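Local atomic coordinates of NADH-rubredoxin oxidoreductase (Clostridium acetobutylicum, PDB entry 3KLJ), a protein that binds FAD and catalyses the NADH-dependent reduction of rubredoxin, passing electrons along a chain that detoxifies dioxygen in an obligate anaerobe. Residues A[11-16]-A[36-41]; A[106-111]-A[258-263]; A[245-250]-A[264-269]; A[251-256]-A[284-289]. All blocks are in the same frame, centred on the assembly; numbering follows the deposited sequence.

Interaction 1: residues A[11-16]-A[36-41]; sequences KILILG and TMINSE. With FAD (flavin-adenine dinucleotide), chain B.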
# COMPACT_ATOMS: atom_id res chain seq x y z
N LYS A 11 -4.95 29.28 -1.79
CA LYS A 11 -6.27 28.84 -1.33
C LYS A 11 -6.17 27.40 -0.82
O LYS A 11 -6.40 27.13 0.37
CB LYS A 11 -7.30 28.94 -2.46
CG LYS A 11 -8.04 30.28 -2.60
CD LYS A 11 -7.15 31.40 -3.12
CE LYS A 11 -7.93 32.36 -4.01
NZ LYS A 11 -9.18 32.85 -3.37
N ILE A 12 -5.82 26.49 -1.73
CA ILE A 12 -5.69 25.07 -1.40
C ILE A 12 -4.22 24.65 -1.36
O ILE A 12 -3.51 24.71 -2.38
CB ILE A 12 -6.46 24.17 -2.39
CG1 ILE A 12 -7.91 24.65 -2.53
CG2 ILE A 12 -6.36 22.70 -1.98
CD1 ILE A 12 -8.81 23.66 -3.18
N LEU A 13 -3.79 24.25 -0.17
CA LEU A 13 -2.46 23.70 0.03
C LEU A 13 -2.57 22.19 0.13
O LEU A 13 -3.31 21.66 0.95
CB LEU A 13 -1.85 24.21 1.33
CG LEU A 13 -0.38 24.63 1.32
CD1 LEU A 13 0.30 24.34 2.66
CD2 LEU A 13 0.41 24.05 0.15
N ILE A 14 -1.81 21.50 -0.73
CA ILE A 14 -1.76 20.05 -0.73
C ILE A 14 -0.39 19.58 -0.25
O ILE A 14 0.64 19.83 -0.90
CB ILE A 14 -2.11 19.48 -2.13
CG1 ILE A 14 -3.56 19.82 -2.48
CG2 ILE A 14 -1.89 17.97 -2.18
CD1 ILE A 14 -3.93 19.50 -3.90
N LEU A 15 -0.40 18.91 0.90
CA LEU A 15 0.81 18.42 1.54
C LEU A 15 1.10 16.98 1.12
O LEU A 15 0.50 16.03 1.65
CB LEU A 15 0.66 18.56 3.06
CG LEU A 15 1.90 18.68 3.94
CD1 LEU A 15 1.53 19.16 5.37
CD2 LEU A 15 2.68 17.35 3.99
N GLY A 16 2.01 16.83 0.16
CA GLY A 16 2.37 15.56 -0.43
C GLY A 16 1.84 15.44 -1.86
O GLY A 16 0.66 15.70 -2.10
N THR A 36 -1.73 24.79 -4.68
CA THR A 36 -0.30 24.52 -4.52
C THR A 36 -0.06 23.16 -3.89
O THR A 36 -0.68 22.82 -2.88
CB THR A 36 0.36 25.60 -3.63
OG1 THR A 36 0.19 26.87 -4.25
CG2 THR A 36 1.85 25.34 -3.45
N MET A 37 0.85 22.40 -4.49
CA MET A 37 1.24 21.09 -3.98
C MET A 37 2.68 21.13 -3.50
O MET A 37 3.57 21.59 -4.23
CB MET A 37 1.14 20.04 -5.08
CG MET A 37 -0.20 19.98 -5.79
SD MET A 37 -0.21 18.63 -6.99
CE MET A 37 -0.44 17.26 -5.85
N ILE A 38 2.90 20.63 -2.29
CA ILE A 38 4.24 20.47 -1.74
C ILE A 38 4.65 19.00 -1.87
O ILE A 38 3.90 18.13 -1.47
CB ILE A 38 4.27 20.86 -0.24
CG1 ILE A 38 3.86 22.33 -0.06
CG2 ILE A 38 5.65 20.61 0.37
CD1 ILE A 38 3.34 22.65 1.33
N ASN A 39 5.83 18.72 -2.44
CA ASN A 39 6.32 17.33 -2.49
C ASN A 39 7.78 17.16 -2.11
O ASN A 39 8.64 17.87 -2.62
CB ASN A 39 6.07 16.70 -3.86
CG ASN A 39 6.13 15.16 -3.82
OD1 ASN A 39 5.51 14.49 -2.97
ND2 ASN A 39 6.87 14.60 -4.75
N SER A 40 8.03 16.21 -1.21
CA SER A 40 9.37 15.94 -0.70
C SER A 40 10.31 15.35 -1.75
O SER A 40 11.52 15.55 -1.68
CB SER A 40 9.30 15.03 0.53
OG SER A 40 8.80 13.74 0.16
N GLU A 41 9.74 14.63 -2.73
CA GLU A 41 10.51 14.03 -3.82
C GLU A 41 10.78 15.04 -4.94
O GLU A 41 10.13 16.09 -5.01
CB GLU A 41 9.78 12.80 -4.40
CG GLU A 41 9.32 11.77 -3.36
CD GLU A 41 8.82 10.47 -4.00
OE1 GLU A 41 9.45 9.98 -4.95
OE2 GLU A 41 7.80 9.93 -3.54
PA FAD B . 2.22 8.32 -1.47
O1A FAD B . 3.21 7.77 -0.48
O2A FAD B . 2.20 7.54 -2.77
O5B FAD B . 2.55 9.85 -1.76
C5B FAD B . 2.77 10.76 -0.70
C4B FAD B . 3.82 11.79 -1.12
O4B FAD B . 3.96 12.78 -0.11
C3B FAD B . 5.19 11.14 -1.29
O3B FAD B . 5.73 11.50 -2.56
C2B FAD B . 6.04 11.69 -0.16
O2B FAD B . 7.38 11.91 -0.54
C1B FAD B . 5.34 13.00 0.15
N9A FAD B . 5.55 13.47 1.54
C8A FAD B . 5.66 12.71 2.67
N7A FAD B . 5.84 13.53 3.73
C5A FAD B . 5.84 14.81 3.29
C6A FAD B . 5.99 16.03 3.95
N6A FAD B . 6.44 16.06 5.21
N1A FAD B . 5.94 17.20 3.22
C2A FAD B . 5.75 17.16 1.85
N3A FAD B . 5.62 15.95 1.20
C4A FAD B . 5.65 14.79 1.91
N1 FAD B . -1.33 -0.35 -3.79
C2 FAD B . -2.31 -1.13 -4.38
O2 FAD B . -3.48 -0.86 -4.19
N3 FAD B . -1.97 -2.20 -5.19
C4 FAD B . -0.65 -2.50 -5.41
O4 FAD B . -0.39 -3.47 -6.12
C4X FAD B . 0.36 -1.73 -4.81
N5 FAD B . 1.70 -2.01 -5.02
C5X FAD B . 2.68 -1.24 -4.44
C6 FAD B . 4.03 -1.53 -4.65
C7 FAD B . 5.02 -0.73 -4.06
C7M FAD B . 6.47 -1.04 -4.28
C8 FAD B . 4.66 0.34 -3.24
C8M FAD B . 5.70 1.21 -2.59
C9 FAD B . 3.32 0.62 -3.03
C9A FAD B . 2.32 -0.16 -3.63
N10 FAD B . 0.98 0.13 -3.41
C10 FAD B . 0.00 -0.65 -4.00
C1' FAD B . 0.59 1.27 -2.53
C2' FAD B . 0.24 2.52 -3.31
O2' FAD B . 1.40 2.98 -3.97
C3' FAD B . -0.24 3.55 -2.30
O3' FAD B . -1.46 3.13 -1.74
C4' FAD B . -0.45 4.93 -2.91
O4' FAD B . 0.74 5.39 -3.53
C5' FAD B . -0.81 5.90 -1.79
O5' FAD B . -0.81 7.19 -2.34
P FAD B . -0.66 8.45 -1.38
O1P FAD B . -0.75 9.71 -2.23
O2P FAD B . -1.64 8.39 -0.24
O3P FAD B . 0.80 8.30 -0.71

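Interaction 2: residues A[106-111]-A[258-263]; sequences EKLIIA and KDIYAC. With FAD (flavin-adenine dinucleotide), chain B.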
# COMPACT_ATOMS: atom_id res chain seq x y z
N GLU A 106 -5.80 28.57 2.91
CA GLU A 106 -7.19 28.70 3.38
C GLU A 106 -7.69 27.30 3.74
O GLU A 106 -8.37 27.10 4.75
CB GLU A 106 -8.08 29.35 2.31
CG GLU A 106 -7.58 30.70 1.79
CD GLU A 106 -8.59 31.40 0.88
OE1 GLU A 106 -9.72 30.88 0.72
OE2 GLU A 106 -8.26 32.49 0.34
N LYS A 107 -7.36 26.33 2.89
CA LYS A 107 -7.61 24.91 3.18
C LYS A 107 -6.35 24.07 2.98
O LYS A 107 -5.58 24.29 2.04
CB LYS A 107 -8.74 24.37 2.32
CG LYS A 107 -10.08 24.41 3.01
CD LYS A 107 -10.98 25.46 2.46
CE LYS A 107 -12.33 25.35 3.15
NZ LYS A 107 -13.28 26.35 2.60
N LEU A 108 -6.15 23.11 3.89
CA LEU A 108 -5.00 22.22 3.86
C LEU A 108 -5.45 20.78 3.64
O LEU A 108 -6.30 20.27 4.37
CB LEU A 108 -4.20 22.34 5.17
CG LEU A 108 -2.94 21.47 5.32
CD1 LEU A 108 -1.87 21.85 4.29
CD2 LEU A 108 -2.36 21.51 6.73
N ILE A 109 -4.88 20.14 2.63
CA ILE A 109 -5.15 18.72 2.40
C ILE A 109 -3.87 17.94 2.66
O ILE A 109 -2.88 18.12 1.95
CB ILE A 109 -5.64 18.48 0.96
CG1 ILE A 109 -6.95 19.25 0.70
CG2 ILE A 109 -5.80 16.98 0.69
CD1 ILE A 109 -7.42 19.19 -0.75
N ILE A 110 -3.89 17.09 3.69
CA ILE A 110 -2.73 16.26 4.03
C ILE A 110 -2.77 14.92 3.29
O ILE A 110 -3.65 14.08 3.52
CB ILE A 110 -2.62 16.02 5.56
CG1 ILE A 110 -2.56 17.35 6.31
CG2 ILE A 110 -1.40 15.16 5.88
CD1 ILE A 110 -2.75 17.22 7.85
N ALA A 111 -1.79 14.74 2.40
CA ALA A 111 -1.73 13.56 1.54
C ALA A 111 -0.29 13.02 1.53
O ALA A 111 0.29 12.76 0.47
CB ALA A 111 -2.21 13.93 0.13
N LYS A 258 -10.75 22.01 11.94
CA LYS A 258 -11.43 22.73 10.87
C LYS A 258 -10.46 23.11 9.75
O LYS A 258 -9.33 23.52 10.00
CB LYS A 258 -12.12 23.99 11.42
CG LYS A 258 -13.22 24.55 10.50
CD LYS A 258 -14.40 23.57 10.39
CE LYS A 258 -15.31 23.86 9.19
NZ LYS A 258 -15.93 22.59 8.69
N ASP A 259 -10.92 22.91 8.51
CA ASP A 259 -10.22 23.38 7.30
C ASP A 259 -8.95 22.59 6.99
O ASP A 259 -8.22 22.92 6.03
CB ASP A 259 -9.95 24.88 7.37
CG ASP A 259 -11.21 25.71 7.23
OD1 ASP A 259 -11.21 26.85 7.73
OD2 ASP A 259 -12.19 25.25 6.60
N ILE A 260 -8.72 21.54 7.77
CA ILE A 260 -7.68 20.56 7.46
C ILE A 260 -8.28 19.20 7.09
O ILE A 260 -9.07 18.62 7.84
CB ILE A 260 -6.69 20.38 8.62
CG1 ILE A 260 -6.06 21.72 9.01
CG2 ILE A 260 -5.63 19.31 8.23
CD1 ILE A 260 -4.99 21.61 10.09
N TYR A 261 -7.87 18.69 5.93
CA TYR A 261 -8.33 17.40 5.41
C TYR A 261 -7.15 16.45 5.31
O TYR A 261 -6.00 16.88 5.35
CB TYR A 261 -8.92 17.56 4.00
CG TYR A 261 -10.06 18.55 3.91
CD1 TYR A 261 -9.80 19.93 3.94
CD2 TYR A 261 -11.38 18.13 3.79
CE1 TYR A 261 -10.84 20.85 3.85
CE2 TYR A 261 -12.42 19.05 3.70
CZ TYR A 261 -12.14 20.41 3.73
OH TYR A 261 -13.16 21.32 3.65
N ALA A 262 -7.45 15.15 5.19
CA ALA A 262 -6.44 14.15 4.88
C ALA A 262 -7.04 13.04 4.00
O ALA A 262 -8.26 12.85 3.97
CB ALA A 262 -5.84 13.57 6.15
N CYS A 263 -6.19 12.31 3.30
CA CYS A 263 -6.63 11.35 2.29
C CYS A 263 -5.52 10.40 1.88
O CYS A 263 -4.35 10.78 1.86
CB CYS A 263 -7.15 12.08 1.04
SG CYS A 263 -6.04 13.35 0.41
PA FAD B . 2.22 8.32 -1.47
O1A FAD B . 3.21 7.77 -0.48
O2A FAD B . 2.20 7.54 -2.77
O5B FAD B . 2.55 9.85 -1.76
C5B FAD B . 2.77 10.76 -0.70
C4B FAD B . 3.82 11.79 -1.12
O4B FAD B . 3.96 12.78 -0.11
C3B FAD B . 5.19 11.14 -1.29
O3B FAD B . 5.73 11.50 -2.56
C2B FAD B . 6.04 11.69 -0.16
O2B FAD B . 7.38 11.91 -0.54
C1B FAD B . 5.34 13.00 0.15
N9A FAD B . 5.55 13.47 1.54
C8A FAD B . 5.66 12.71 2.67
N7A FAD B . 5.84 13.53 3.73
C5A FAD B . 5.84 14.81 3.29
C6A FAD B . 5.99 16.03 3.95
N6A FAD B . 6.44 16.06 5.21
N1A FAD B . 5.94 17.20 3.22
C2A FAD B . 5.75 17.16 1.85
N3A FAD B . 5.62 15.95 1.20
C4A FAD B . 5.65 14.79 1.91
N1 FAD B . -1.33 -0.35 -3.79
C2 FAD B . -2.31 -1.13 -4.38
O2 FAD B . -3.48 -0.86 -4.19
N3 FAD B . -1.97 -2.20 -5.19
C4 FAD B . -0.65 -2.50 -5.41
O4 FAD B . -0.39 -3.47 -6.12
C4X FAD B . 0.36 -1.73 -4.81
N5 FAD B . 1.70 -2.01 -5.02
C5X FAD B . 2.68 -1.24 -4.44
C6 FAD B . 4.03 -1.53 -4.65
C7 FAD B . 5.02 -0.73 -4.06
C7M FAD B . 6.47 -1.04 -4.28
C8 FAD B . 4.66 0.34 -3.24
C8M FAD B . 5.70 1.21 -2.59
C9 FAD B . 3.32 0.62 -3.03
C9A FAD B . 2.32 -0.16 -3.63
N10 FAD B . 0.98 0.13 -3.41
C10 FAD B . 0.00 -0.65 -4.00
C1' FAD B . 0.59 1.27 -2.53
C2' FAD B . 0.24 2.52 -3.31
O2' FAD B . 1.40 2.98 -3.97
C3' FAD B . -0.24 3.55 -2.30
O3' FAD B . -1.46 3.13 -1.74
C4' FAD B . -0.45 4.93 -2.91
O4' FAD B . 0.74 5.39 -3.53
C5' FAD B . -0.81 5.90 -1.79
O5' FAD B . -0.81 7.19 -2.34
P FAD B . -0.66 8.45 -1.38
O1P FAD B . -0.75 9.71 -2.23
O2P FAD B . -1.64 8.39 -0.24
O3P FAD B . 0.80 8.30 -0.71
O HOH W 1 -14.92 23.48 2.42

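Interaction 3: residues A[245-250]-A[264-269]; sequences RGILVN and GDVAEF. With FAD (flavin-adenine dinucleotide), chain B.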
# COMPACT_ATOMS: atom_id res chain seq x y z
N ARG A 245 -3.40 4.98 14.00
CA ARG A 245 -2.41 4.54 13.03
C ARG A 245 -2.23 5.66 12.00
O ARG A 245 -1.11 6.07 11.71
CB ARG A 245 -2.84 3.24 12.34
CG ARG A 245 -2.01 2.89 11.08
CD ARG A 245 -2.29 1.46 10.59
NE ARG A 245 -1.59 1.20 9.33
CZ ARG A 245 -0.42 0.57 9.23
NH1 ARG A 245 0.20 0.12 10.32
NH2 ARG A 245 0.12 0.39 8.04
N GLY A 246 -3.35 6.13 11.44
CA GLY A 246 -3.32 7.21 10.48
C GLY A 246 -4.02 8.44 11.02
O GLY A 246 -4.49 8.43 12.16
N ILE A 247 -4.10 9.49 10.20
CA ILE A 247 -4.85 10.70 10.55
C ILE A 247 -6.34 10.36 10.44
O ILE A 247 -6.79 9.88 9.41
CB ILE A 247 -4.49 11.93 9.65
CG1 ILE A 247 -3.01 12.32 9.83
CG2 ILE A 247 -5.40 13.13 9.95
CD1 ILE A 247 -2.51 13.34 8.82
N LEU A 248 -7.08 10.62 11.52
CA LEU A 248 -8.50 10.27 11.58
C LEU A 248 -9.32 11.21 10.70
O LEU A 248 -9.19 12.44 10.82
CB LEU A 248 -8.98 10.29 13.04
CG LEU A 248 -8.91 9.03 13.93
CD1 LEU A 248 -7.82 7.98 13.56
CD2 LEU A 248 -8.83 9.38 15.41
N VAL A 249 -10.16 10.65 9.82
CA VAL A 249 -11.02 11.47 8.94
C VAL A 249 -12.46 10.98 8.93
O VAL A 249 -12.71 9.80 9.16
CB VAL A 249 -10.52 11.53 7.48
CG1 VAL A 249 -9.19 12.27 7.40
CG2 VAL A 249 -10.42 10.12 6.88
N ASN A 250 -13.40 11.90 8.70
CA ASN A 250 -14.80 11.51 8.45
C ASN A 250 -15.01 11.21 6.96
O ASN A 250 -14.04 11.11 6.20
CB ASN A 250 -15.83 12.49 9.07
CG ASN A 250 -15.89 13.87 8.36
OD1 ASN A 250 -16.61 14.77 8.81
ND2 ASN A 250 -15.14 14.04 7.30
N GLY A 264 -5.90 9.18 1.54
CA GLY A 264 -4.96 8.19 1.02
C GLY A 264 -4.28 7.43 2.15
O GLY A 264 -4.88 7.22 3.22
N ASP A 265 -3.03 7.05 1.92
CA ASP A 265 -2.26 6.20 2.84
C ASP A 265 -2.09 6.76 4.25
O ASP A 265 -1.93 5.98 5.20
CB ASP A 265 -0.87 5.92 2.24
CG ASP A 265 -0.81 4.63 1.44
OD1 ASP A 265 0.27 3.99 1.43
OD2 ASP A 265 -1.82 4.26 0.82
N VAL A 266 -2.11 8.08 4.39
CA VAL A 266 -1.91 8.73 5.69
C VAL A 266 -3.19 8.74 6.56
O VAL A 266 -3.11 9.00 7.76
CB VAL A 266 -1.39 10.19 5.53
CG1 VAL A 266 -2.51 11.13 5.06
CG2 VAL A 266 -0.78 10.70 6.86
N ALA A 267 -4.33 8.46 5.94
CA ALA A 267 -5.63 8.69 6.55
C ALA A 267 -6.32 7.42 7.02
O ALA A 267 -6.25 6.38 6.36
CB ALA A 267 -6.53 9.45 5.58
N GLU A 268 -6.99 7.51 8.16
CA GLU A 268 -7.67 6.39 8.77
C GLU A 268 -9.17 6.72 8.89
O GLU A 268 -9.56 7.69 9.56
CB GLU A 268 -7.04 6.11 10.14
CG GLU A 268 -7.73 5.02 10.97
CD GLU A 268 -6.93 4.65 12.23
OE1 GLU A 268 -7.52 4.03 13.15
OE2 GLU A 268 -5.72 4.96 12.30
N PHE A 269 -9.99 5.89 8.24
CA PHE A 269 -11.43 6.14 8.07
C PHE A 269 -12.19 4.98 8.67
O PHE A 269 -12.09 3.84 8.19
CB PHE A 269 -11.75 6.25 6.57
CG PHE A 269 -13.22 6.42 6.27
CD1 PHE A 269 -13.93 7.54 6.73
CD2 PHE A 269 -13.91 5.46 5.52
CE1 PHE A 269 -15.29 7.69 6.44
CE2 PHE A 269 -15.26 5.61 5.22
CZ PHE A 269 -15.95 6.74 5.68
PA FAD B . 2.22 8.32 -1.47
O1A FAD B . 3.21 7.77 -0.48
O2A FAD B . 2.20 7.54 -2.77
O5B FAD B . 2.55 9.85 -1.76
C5B FAD B . 2.77 10.76 -0.70
C4B FAD B . 3.82 11.79 -1.12
O4B FAD B . 3.96 12.78 -0.11
C3B FAD B . 5.19 11.14 -1.29
O3B FAD B . 5.73 11.50 -2.56
C2B FAD B . 6.04 11.69 -0.16
O2B FAD B . 7.38 11.91 -0.54
C1B FAD B . 5.34 13.00 0.15
N9A FAD B . 5.55 13.47 1.54
C8A FAD B . 5.66 12.71 2.67
N7A FAD B . 5.84 13.53 3.73
C5A FAD B . 5.84 14.81 3.29
C6A FAD B . 5.99 16.03 3.95
N6A FAD B . 6.44 16.06 5.21
N1A FAD B . 5.94 17.20 3.22
C2A FAD B . 5.75 17.16 1.85
N3A FAD B . 5.62 15.95 1.20
C4A FAD B . 5.65 14.79 1.91
N1 FAD B . -1.33 -0.35 -3.79
C2 FAD B . -2.31 -1.13 -4.38
O2 FAD B . -3.48 -0.86 -4.19
N3 FAD B . -1.97 -2.20 -5.19
C4 FAD B . -0.65 -2.50 -5.41
O4 FAD B . -0.39 -3.47 -6.12
C4X FAD B . 0.36 -1.73 -4.81
N5 FAD B . 1.70 -2.01 -5.02
C5X FAD B . 2.68 -1.24 -4.44
C6 FAD B . 4.03 -1.53 -4.65
C7 FAD B . 5.02 -0.73 -4.06
C7M FAD B . 6.47 -1.04 -4.28
C8 FAD B . 4.66 0.34 -3.24
C8M FAD B . 5.70 1.21 -2.59
C9 FAD B . 3.32 0.62 -3.03
C9A FAD B . 2.32 -0.16 -3.63
N10 FAD B . 0.98 0.13 -3.41
C10 FAD B . 0.00 -0.65 -4.00
C1' FAD B . 0.59 1.27 -2.53
C2' FAD B . 0.24 2.52 -3.31
O2' FAD B . 1.40 2.98 -3.97
C3' FAD B . -0.24 3.55 -2.30
O3' FAD B . -1.46 3.13 -1.74
C4' FAD B . -0.45 4.93 -2.91
O4' FAD B . 0.74 5.39 -3.53
C5' FAD B . -0.81 5.90 -1.79
O5' FAD B . -0.81 7.19 -2.34
P FAD B . -0.66 8.45 -1.38
O1P FAD B . -0.75 9.71 -2.23
O2P FAD B . -1.64 8.39 -0.24
O3P FAD B . 0.80 8.30 -0.71

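Interaction 4: residues A[251-256]-A[284-289]; sequences DHMETS and GEVAGL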
# COMPACT_ATOMS: atom_id res chain seq x y z
N ASP A 251 -16.26 11.02 6.54
CA ASP A 251 -16.58 10.64 5.16
C ASP A 251 -16.31 11.79 4.18
O ASP A 251 -16.16 11.56 2.97
CB ASP A 251 -18.03 10.18 5.06
CG ASP A 251 -18.99 11.18 5.69
OD1 ASP A 251 -18.91 11.38 6.91
OD2 ASP A 251 -19.81 11.76 4.96
N HIS A 252 -16.25 13.02 4.70
CA HIS A 252 -15.85 14.19 3.90
C HIS A 252 -14.34 14.37 3.78
O HIS A 252 -13.87 15.35 3.21
CB HIS A 252 -16.47 15.45 4.50
CG HIS A 252 -17.95 15.38 4.64
ND1 HIS A 252 -18.79 15.26 3.55
CD2 HIS A 252 -18.75 15.41 5.74
CE1 HIS A 252 -20.05 15.22 3.98
NE2 HIS A 252 -20.04 15.31 5.30
N MET A 253 -13.58 13.42 4.33
CA MET A 253 -12.12 13.50 4.47
C MET A 253 -11.62 14.64 5.38
O MET A 253 -10.46 15.04 5.30
CB MET A 253 -11.42 13.51 3.09
CG MET A 253 -11.52 12.19 2.33
SD MET A 253 -10.81 10.82 3.27
CE MET A 253 -12.25 9.78 3.62
N GLU A 254 -12.50 15.13 6.25
CA GLU A 254 -12.15 16.18 7.22
C GLU A 254 -11.48 15.58 8.46
O GLU A 254 -11.96 14.58 8.99
CB GLU A 254 -13.41 16.92 7.66
CG GLU A 254 -14.13 17.63 6.53
CD GLU A 254 -15.46 18.21 6.95
OE1 GLU A 254 -16.23 17.53 7.66
OE2 GLU A 254 -15.73 19.36 6.56
N THR A 255 -10.40 16.21 8.92
CA THR A 255 -9.71 15.78 10.14
C THR A 255 -10.44 16.37 11.36
O THR A 255 -11.50 16.98 11.23
CB THR A 255 -8.24 16.27 10.16
OG1 THR A 255 -8.21 17.69 10.41
CG2 THR A 255 -7.52 15.96 8.83
N SER A 256 -9.85 16.16 12.54
CA SER A 256 -10.29 16.73 13.81
C SER A 256 -10.34 18.25 13.82
O SER A 256 -11.01 18.85 14.64
CB SER A 256 -9.30 16.34 14.91
OG SER A 256 -9.81 15.29 15.67
N GLY A 284 -8.50 11.14 -2.14
CA GLY A 284 -7.93 12.39 -2.65
C GLY A 284 -8.97 13.24 -3.36
O GLY A 284 -9.09 14.44 -3.11
N GLU A 285 -9.74 12.61 -4.25
CA GLU A 285 -10.85 13.25 -4.93
C GLU A 285 -11.88 13.89 -3.96
O GLU A 285 -12.23 15.06 -4.10
CB GLU A 285 -11.53 12.26 -5.87
CG GLU A 285 -12.77 12.82 -6.55
CD GLU A 285 -13.52 11.81 -7.40
OE1 GLU A 285 -13.31 10.58 -7.25
OE2 GLU A 285 -14.33 12.26 -8.22
N VAL A 286 -12.35 13.12 -2.98
CA VAL A 286 -13.35 13.63 -2.01
C VAL A 286 -12.80 14.84 -1.22
O VAL A 286 -13.51 15.84 -1.03
CB VAL A 286 -13.89 12.50 -1.09
CG1 VAL A 286 -14.66 13.07 0.13
CG2 VAL A 286 -14.80 11.56 -1.88
N ALA A 287 -11.54 14.76 -0.80
CA ALA A 287 -10.87 15.85 -0.10
C ALA A 287 -10.79 17.14 -0.92
O ALA A 287 -11.07 18.22 -0.40
CB ALA A 287 -9.47 15.41 0.37
N GLY A 288 -10.38 17.03 -2.19
CA GLY A 288 -10.28 18.18 -3.08
C GLY A 288 -11.63 18.86 -3.28
O GLY A 288 -11.74 20.09 -3.22
N LEU A 289 -12.65 18.03 -3.53
CA LEU A 289 -14.04 18.46 -3.72
C LEU A 289 -14.59 19.21 -2.50
O LEU A 289 -15.21 20.26 -2.64
CB LEU A 289 -14.92 17.23 -4.00
CG LEU A 289 -15.44 16.85 -5.41
CD1 LEU A 289 -14.77 17.57 -6.61
CD2 LEU A 289 -15.45 15.33 -5.61

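Interaction 1: residues A[11-16]-A[36-41]
G16 closes this strand pair with a bent bond: its N is 2.8 Å from I38 O, at an N-H...O angle of 138°. It has positive phi (108°), and its CA comes within 3.2 Å of FAD O4B. Three straighter bonds run behind it: T36 N to I12 O, I14 N to T36 O and I38 N to I14 O. The strands belong to the beta-alpha-beta unit 12-15, 19-28, 35-38 of a Rossmann-type fold. On one face L13 CD2 presses tightly on I38 CD1 (3.5 Å). On the other, I14 and M37 lie side by side under helix 19-28. L15 CD2 touches adenine N1A of FAD at 3.4 Å. N39 turns CG away from its own N (chi1 -161°), which carries OD1 to FAD O3B at 3.0 Å; A17 N also holds OD1. E41 OE2 is 2.8 Å from the same O3B and is paired with R48. One ribose proton thus faces two acceptors, and R48 probably offsets the carboxylate charge.

Interaction 2: residues A[106-111]-A[258-263]
Strand 260-262, at one edge of the parallel FAD-domain sheet, runs beside strand 107-110 and pairs L108 with I260, I109 with Y261 and I110 with A262. Four backbone bonds join them: L108 N to D259 O, Y261 N to L108 O, I110 N to Y261 O and C263 N to I110 O. Three are nearly head-on; I110 N instead sits 38° out of the carbonyl plane of Y261. The Y261 ring turns an edge to L108 O, in its plane and 3.5 Å from CD1, and to K107 CG, 3.7 Å from CE1. In this Rossmann-type layer, I109, Y261 and C263 face helix 277-291, while L108, I110, I260 and A262 line the other side. There I110 CD1 meets I260 CG2 at 3.6 Å. C263 SG lies between its backbone N and carbonyl carbon (chi1 50°), which sets it 3.6 Å from I109 CG2 and 3.9 Å from A111 CB. K107 bends at chi2 (107°) and brings CE near D259 OD2; NZ stays 4.3 Å from OD2, beyond a salt bridge, and D259 OD1 pairs with K93. A water joins Y261 OH to K107 NZ, weakly on the lysine side. A111 O approaches FAD C5B at 3.4 Å.

Interaction 3: residues A[245-250]-A[264-269]
E268 turns CG away from its backbone N (chi1 175°) and runs on extended (chi2 172°), which lays its carboxylate against the start of segment 245-250. OE2 there takes G246 N at 2.8 Å in a nearly straight bond. R245 N adds a weak, bent one to the same oxygen. Strands 247-249 and 267-269 of these segments form a small two-stranded parallel sheet of the FAD-binding domain. Residues 255-265, leading into strand 267-269, are consistent with the second FAD-binding motif of the glutathione reductase family, ending in G264 and D265. I247 N bonds V266 O in its carbonyl plane. E268 N bonds I247 O from well above that carbonyl plane, and V249 N bonds E268 O. G246 has no side chain, and its CA lies 3.3 Å from V266 O. L248 lies alongside E268, with its CD1 3.7 Å from E268 CD. On the opposite face I247 CD1 meets V266 CG2 at 3.7 Å, and V249 CG2 packs on F269 CB. V249 O comes to the edge of the F269 ring, 3.5 Å from CD1. The guanidinium of R245 leads away to V229 O and N273. At the cofactor end, D265 N bonds phosphate O2P of FAD at 2.9 Å. D265 OD1 is held by S114, while FAD O3' donates to D265 OD2 at 2.8 Å.

Interaction 4: residues A[251-256]-A[284-289]
M253 and V286 make the close part of this contact, crossing at about a right angle with M253 CG 3.9 Å from V286 CG1. M253 CB also rests on A287 CB at 3.8 Å. V286 CG1 stands opposite its backbone N (chi1 166°), which carries the methyl up to the loop backbone, 3.5 Å from D251 O. The contact is van der Waals packing, without a polar bond between the segments, and buries little surface. It lays helix 277-291 of the FAD-binding domain against the loop that links strand 247-249 to strand 260-262. M253 has left-handed backbone angles (phi 64°) and sends CB to the helix, while the bend at chi2 leads the end of the chain off toward Q283. The other side is looser. D251 and H252 are partly exposed. Their CB atoms point away from 284-289, although the H252 side chain touches N290 further along the helix. D251 OD2 sits 3.5 Å above the centre of the H252 ring and is hydrogen-bonded to S297 OG. H252 ND1 is hydrogen-bonded to A296 O.

Interactions 1 and 2 share one parallel sheet. Strands 12-15 and 107-110 are neighbours in it, with L13 O 2.8 Å from I109 N and L15 O 2.7 Å from A111 N. Interaction 3 packs beside interaction 2, where I110 CG2 lies 3.6 Å from I247 CD1. Interaction 4 touches both: M253 O is 3.0 Å from A262 N, and D251 CA is 3.5 Å from F269 CE1. Interactions 1, 2 and 3 all reach FAD. Interaction 1 serves its adenosine end, interaction 2 touches it through A111 O, beside the adenosine ribose, and interaction 3 takes a phosphate and a ribityl hydroxyl. Interaction 4 stays back, its M253 side chain about 10 Å from FAD.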